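Side-chain contacts in HIT domain-containing protein (Leishmania major, PDB 3KSV), which is of unknown function but, as a zinc-binding member of the histidine triad (HIT) family, probably acts on nucleotide-type substrates, with an adenylylated enzyme intermediate: residues V70-L73 against L74-S78; V28-S32 against K33-F37. All blocks are in the same frame, centred on the assembly; numbering follows the deposited sequence.

Contact 1. Residues V70-L73 against L74-S78; sequences VGVL and LAKAS
The flat group between Val-72 and Lys-76 is the carbonyl of Val-72, on helix 64-82, which packs against the antiparallel sheet of the HIT domain. Ala-75 CB lies off one face of this carbonyl, 3.6 Å from Val-72 O, and Lys-76 CG off the other, 3.4 Å from Val-72 O; the N-H of Lys-76 comes nearer the plane, tilted 18° toward the Ala-75 side. The motif is the alpha-helical ladder of i to i+4 bonds: Leu-74 N to Val-70 O, Ala-75 N to Gly-71 O, Lys-76 N to Val-72 O and Ala-77 N to Leu-73 O. The four bonds, all between 2.8 and 3.1 Å, with phi and psi in the helical range throughout, are those of a regular alpha helix.

The closest approach of two side chains here is between Val-72 and Lys-76. They run side by side in the same direction, and Val-72 CG1 rests 4.0 Å from Lys-76 CE, an apolar contact with the aliphatic arm of the lysine. The lysine CG stands opposite its own carbonyl carbon (chi1 -70°), which takes the arm back over the Val-72 carbonyl before its extended chain leads away. This flank faces the second subunit, where Val-72 packs on Ala-68 and Lys-76 on Ile-149.

Val-70, Leu-74 and Ala-77 instead face the sheet of their own chain. Val-70 and Leu-74 share Phe-109 of strand 109-114, and Ala-77 lies on Met-48 and Val-50. The Ala-77 methyl CB also stays 3.3 Å from Leu-73 O, beside the carbonyl that its own N-H engages. At the next residue, the hydroxyl of buried Ser-78 bends back onto the helix: Ser-78 OG donates to Ala-75 O at 2.6 Å, with a C=O...OG angle of 121°.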
ATOM      1  N   VAL A  70      -1.167 -10.449  -4.739  1.00 22.35           N
ATOM      2  CA  VAL A  70      -1.546  -9.033  -4.743  1.00 21.92           C
ATOM      3  C   VAL A  70      -0.303  -8.116  -4.710  1.00 21.34           C
ATOM      4  O   VAL A  70      -0.248  -7.105  -5.420  1.00 21.65           O
ATOM      5  CB  VAL A  70      -2.515  -8.655  -3.593  1.00 21.58           C
ATOM      6  CG1 VAL A  70      -2.699  -7.147  -3.555  1.00 22.86           C
ATOM      7  CG2 VAL A  70      -3.867  -9.343  -3.760  1.00 21.70           C
ATOM      8  N   GLY A  71       0.705  -8.478  -3.920  1.00 20.92           N
ATOM      9  CA  GLY A  71       1.965  -7.717  -3.915  1.00 20.27           C
ATOM     10  C   GLY A  71       2.618  -7.659  -5.296  1.00 20.10           C
ATOM     11  O   GLY A  71       3.123  -6.612  -5.718  1.00 19.82           O
ATOM     12  N   VAL A  72       2.623  -8.791  -5.992  1.00 20.04           N
ATOM     13  CA  VAL A  72       3.190  -8.889  -7.325  1.00 20.15           C
ATOM     14  C   VAL A  72       2.382  -8.065  -8.330  1.00 20.77           C
ATOM     15  O   VAL A  72       2.969  -7.302  -9.088  1.00 20.42           O
ATOM     16  CB  VAL A  72       3.279 -10.365  -7.804  1.00 20.19           C
ATOM     17  CG1 VAL A  72       3.445 -10.441  -9.312  1.00 19.96           C
ATOM     18  CG2 VAL A  72       4.426 -11.073  -7.095  1.00 19.82           C
ATOM     19  N   LEU A  73       1.050  -8.204  -8.325  1.00 21.10           N
ATOM     20  CA  LEU A  73       0.216  -7.386  -9.201  1.00 21.67           C
ATOM     21  C   LEU A  73       0.330  -5.895  -8.900  1.00 21.95           C
ATOM     22  O   LEU A  73       0.298  -5.080  -9.818  1.00 22.07           O
ATOM     23  CB  LEU A  73      -1.249  -7.804  -9.135  1.00 21.80           C
ATOM     24  CG  LEU A  73      -2.158  -7.146 -10.184  1.00 22.08           C
ATOM     25  CD1 LEU A  73      -1.533  -7.111 -11.583  1.00 22.78           C
ATOM     26  CD2 LEU A  73      -3.552  -7.840 -10.201  1.00 22.86           C
ATOM     27  N   LEU A  74       0.454  -5.537  -7.630  1.00 22.44           N
ATOM     28  CA  LEU A  74       0.650  -4.128  -7.239  1.00 23.61           C
ATOM     29  C   LEU A  74       1.937  -3.526  -7.840  1.00 23.47           C
ATOM     30  O   LEU A  74       1.940  -2.410  -8.378  1.00 23.19           O
ATOM     31  CB  LEU A  74       0.685  -4.023  -5.722  1.00 24.14           C
ATOM     32  CG  LEU A  74       0.631  -2.638  -5.087  1.00 26.06           C
ATOM     33  CD1 LEU A  74      -0.652  -1.909  -5.484  1.00 25.25           C
ATOM     34  CD2 LEU A  74       0.732  -2.792  -3.558  1.00 24.86           C
ATOM     35  N   ALA A  75       3.020  -4.290  -7.770  1.00 23.39           N
ATOM     36  CA  ALA A  75       4.307  -3.885  -8.342  1.00 23.49           C
ATOM     37  C   ALA A  75       4.221  -3.749  -9.855  1.00 23.01           C
ATOM     38  O   ALA A  75       4.775  -2.824 -10.426  1.00 22.47           O
ATOM     39  CB  ALA A  75       5.419  -4.898  -7.958  1.00 23.55           C
ATOM     40  N   LYS A  76       3.530  -4.681 -10.501  1.00 22.82           N
ATOM     41  CA  LYS A  76       3.360  -4.623 -11.952  1.00 22.84           C
ATOM     42  C   LYS A  76       2.542  -3.405 -12.358  1.00 22.83           C
ATOM     43  O   LYS A  76       2.915  -2.686 -13.297  1.00 23.14           O
ATOM     44  CB  LYS A  76       2.692  -5.892 -12.478  1.00 22.66           C
ATOM     45  CG  LYS A  76       3.589  -7.077 -12.392  1.00 23.67           C
ATOM     46  CD  LYS A  76       3.018  -8.298 -13.060  1.00 25.07           C
ATOM     47  CE  LYS A  76       4.060  -9.421 -13.118  1.00 25.48           C
ATOM     48  NZ  LYS A  76       3.519 -10.610 -13.821  1.00 24.83           N
ATOM     49  N   ALA A  77       1.435  -3.192 -11.650  1.00 22.10           N
ATOM     50  CA  ALA A  77       0.577  -2.038 -11.854  1.00 22.15           C
ATOM     51  C   ALA A  77       1.332  -0.720 -11.651  1.00 21.77           C
ATOM     52  O   ALA A  77       1.155   0.215 -12.425  1.00 22.66           O
ATOM     53  CB  ALA A  77      -0.676  -2.117 -10.931  1.00 21.06           C
ATOM     54  N   SER A  78       2.178  -0.636 -10.624  1.00 21.79           N
ATOM     55  CA  SER A  78       3.021   0.568 -10.421  1.00 21.23           C
ATOM     56  C   SER A  78       3.933   0.865 -11.623  1.00 21.03           C
ATOM     57  O   SER A  78       4.206   2.021 -11.934  1.00 20.24           O
ATOM     58  CB  SER A  78       3.866   0.437  -9.145  1.00 21.53           C
ATOM     59  OG  SER A  78       4.926  -0.500  -9.318  1.00 21.64           O
TER

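Contact 2. Residues V28-S32 against K33-F37; sequences VAETS and KALAF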
ATOM      1  N   VAL A  28      -7.899  -4.388 -16.364  1.00 25.55           N
ATOM      2  CA  VAL A  28      -6.514  -3.961 -16.705  1.00 25.36           C
ATOM      3  C   VAL A  28      -5.498  -5.124 -16.569  1.00 25.43           C
ATOM      4  O   VAL A  28      -4.480  -5.189 -17.276  1.00 26.14           O
ATOM      5  CB  VAL A  28      -6.100  -2.720 -15.844  1.00 25.54           C
ATOM      6  CG1 VAL A  28      -4.599  -2.486 -15.850  1.00 24.53           C
ATOM      7  CG2 VAL A  28      -6.852  -1.478 -16.330  1.00 26.02           C
ATOM      8  N   ALA A  29      -5.788  -6.051 -15.668  1.00 25.30           N
ATOM      9  CA  ALA A  29      -4.990  -7.252 -15.494  1.00 25.05           C
ATOM     10  C   ALA A  29      -5.775  -8.210 -14.607  1.00 25.67           C
ATOM     11  O   ALA A  29      -6.681  -7.795 -13.874  1.00 24.89           O
ATOM     12  CB  ALA A  29      -3.650  -6.924 -14.877  1.00 24.55           C
ATOM     13  N   GLU A  30      -5.446  -9.493 -14.713  1.00 26.57           N
ATOM     14  CA  GLU A  30      -6.087 -10.534 -13.927  1.00 27.37           C
ATOM     15  C   GLU A  30      -5.069 -11.637 -13.697  1.00 27.30           C
ATOM     16  O   GLU A  30      -4.361 -12.027 -14.608  1.00 26.63           O
ATOM     17  CB  GLU A  30      -7.328 -11.072 -14.639  1.00 28.21           C
ATOM     18  CG  GLU A  30      -8.072 -12.161 -13.848  1.00 30.72           C
ATOM     19  CD  GLU A  30      -9.405 -12.619 -14.470  1.00 33.84           C
ATOM     20  OE1 GLU A  30      -9.696 -12.295 -15.651  1.00 36.55           O
ATOM     21  OE2 GLU A  30     -10.165 -13.336 -13.762  1.00 35.97           O
ATOM     22  N   THR A  31      -4.948 -12.081 -12.453  1.00 27.82           N
ATOM     23  CA  THR A  31      -4.054 -13.174 -12.111  1.00 28.38           C
ATOM     24  C   THR A  31      -4.938 -14.194 -11.434  1.00 28.47           C
ATOM     25  O   THR A  31      -6.150 -13.997 -11.340  1.00 28.53           O
ATOM     26  CB  THR A  31      -2.876 -12.705 -11.192  1.00 28.48           C
ATOM     27  OG1 THR A  31      -3.385 -12.215  -9.952  1.00 29.26           O
ATOM     28  CG2 THR A  31      -2.072 -11.590 -11.857  1.00 28.83           C
ATOM     29  N   SER A  32      -4.358 -15.286 -10.953  1.00 28.81           N
ATOM     30  CA  SER A  32      -5.168 -16.295 -10.279  1.00 28.77           C
ATOM     31  C   SER A  32      -5.931 -15.720  -9.072  1.00 28.22           C
ATOM     32  O   SER A  32      -7.112 -16.019  -8.887  1.00 28.82           O
ATOM     33  CB  SER A  32      -4.300 -17.470  -9.848  1.00 28.82           C
ATOM     34  OG  SER A  32      -3.106 -17.003  -9.252  1.00 30.57           O
ATOM     35  N   LYS A  33      -5.282 -14.874  -8.277  1.00 27.24           N
ATOM     36  CA  LYS A  33      -5.861 -14.440  -6.997  1.00 26.42           C
ATOM     37  C   LYS A  33      -6.259 -12.969  -6.925  1.00 25.00           C
ATOM     38  O   LYS A  33      -6.812 -12.550  -5.911  1.00 24.23           O
ATOM     39  CB  LYS A  33      -4.892 -14.779  -5.849  1.00 26.93           C
ATOM     40  CG  LYS A  33      -4.795 -16.268  -5.525  1.00 28.80           C
ATOM     41  CD  LYS A  33      -6.053 -16.738  -4.794  1.00 31.89           C
ATOM     42  CE  LYS A  33      -6.009 -18.224  -4.431  1.00 34.03           C
ATOM     43  NZ  LYS A  33      -7.089 -18.584  -3.438  1.00 35.52           N
ATOM     44  N   ALA A  34      -6.022 -12.205  -7.997  1.00 23.46           N
ATOM     45  CA  ALA A  34      -6.160 -10.741  -7.976  1.00 22.55           C
ATOM     46  C   ALA A  34      -6.666 -10.151  -9.305  1.00 22.14           C
ATOM     47  O   ALA A  34      -6.551 -10.773 -10.345  1.00 21.81           O
ATOM     48  CB  ALA A  34      -4.815 -10.088  -7.576  1.00 21.77           C
ATOM     49  N   LEU A  35      -7.219  -8.944  -9.239  1.00 21.82           N
ATOM     50  CA  LEU A  35      -7.690  -8.218 -10.403  1.00 22.17           C
ATOM     51  C   LEU A  35      -7.267  -6.731 -10.331  1.00 21.85           C
ATOM     52  O   LEU A  35      -7.173  -6.159  -9.242  1.00 21.56           O
ATOM     53  CB  LEU A  35      -9.222  -8.337 -10.461  1.00 22.91           C
ATOM     54  CG  LEU A  35      -9.903  -8.259 -11.816  1.00 25.82           C
ATOM     55  CD1 LEU A  35      -9.950  -9.661 -12.432  1.00 27.65           C
ATOM     56  CD2 LEU A  35     -11.321  -7.620 -11.692  1.00 29.12           C
ATOM     57  N   ALA A  36      -7.026  -6.111 -11.488  1.00 21.48           N
ATOM     58  CA  ALA A  36      -6.814  -4.673 -11.593  1.00 21.02           C
ATOM     59  C   ALA A  36      -7.781  -4.023 -12.586  1.00 21.54           C
ATOM     60  O   ALA A  36      -8.131  -4.611 -13.626  1.00 21.79           O
ATOM     61  CB  ALA A  36      -5.367  -4.382 -11.983  1.00 20.91           C
ATOM     62  N   PHE A  37      -8.208  -2.802 -12.260  1.00 21.99           N
ATOM     63  CA  PHE A  37      -9.016  -1.986 -13.138  1.00 22.40           C
ATOM     64  C   PHE A  37      -8.905  -0.486 -12.812  1.00 22.26           C
ATOM     65  O   PHE A  37      -8.263  -0.083 -11.841  1.00 21.50           O
ATOM     66  CB  PHE A  37     -10.468  -2.461 -13.112  1.00 24.21           C
ATOM     67  CG  PHE A  37     -11.016  -2.635 -11.750  1.00 25.02           C
ATOM     68  CD1 PHE A  37     -11.601  -1.566 -11.092  1.00 28.42           C
ATOM     69  CD2 PHE A  37     -10.966  -3.863 -11.127  1.00 27.85           C
ATOM     70  CE1 PHE A  37     -12.136  -1.713  -9.808  1.00 29.85           C
ATOM     71  CE2 PHE A  37     -11.489  -4.034  -9.852  1.00 29.65           C
ATOM     72  CZ  PHE A  37     -12.075  -2.950  -9.180  1.00 29.91           C
TER
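Residues 28-32 and 33-37 run 173° apart as the two arms of a tight antiparallel beta hairpin, with Ala-29 and Ala-36 a hydrogen-bonded pair and Glu-30 and Leu-35 a non-hydrogen-bonded one. The hairpin forms an edge of the HIT-domain sheet, and the side chain of Phe-37 is about 6 Å from that of His-108, the predicted nucleophile that would carry the AMP. At its open end sits a classic beta bulge, in which Val-28 and Ala-29 both face Ala-36. Val-28 N donates to Ala-36 O at 2.8 Å, Ala-29 N adds a weak bond to that oxygen, and Ala-36 N returns a straighter one to Ala-29 O at 2.9 Å.

On one face of the sheet the methyls of Ala-29 and Ala-36 lie CB to CB, 4.2 Å apart, turned toward helix 64-82. On the other face Leu-35 reaches across to Glu-30. Its methyl CD1 is 3.4 Å from Glu-30 CG and 3.6 Å from Glu-30 CD, lying over one face of the carboxylate. The glutamate gets there with its CG trans to the backbone N (chi1 -179°) and its chain extended, so that the leucine methyl passes against the whole arm.

Phi and psi of Ser-32 and Lys-33 fit a type I turn at the closed end, and Thr-31 N bonds almost linearly to Ala-34 O (3.0 Å). The Thr-31 hydroxyl bonds to Asp-69 OD2, an oxygen that also takes the N-H of Lys-33 and thereby ties the turn to the helix. Ala-34 N lies 3.3 Å from Thr-31 OG1 and makes a weak, bent bond to it, with an N-H...O angle of 122°.

From the N terminus, contact 2 comes first: residues 28-32 and 33-37 close a short hairpin at one edge of the five-stranded antiparallel sheet. The chain then passes through strand 48-52 before helix 64-82 carries contact 1, which closes only successive helical turns. The two are in series, neither enclosing the other. Their centres lie about 10 Å apart and they touch directly. Leu-73 spans the join, its CD2 3.7 Å from Ala-34 CB and its CD1 3.9 Å from Ala-29 CB, while Val-70 CG2 also reaches Ala-34. Together they pack the helix onto the hairpin edge, and both contacts also meet the second subunit.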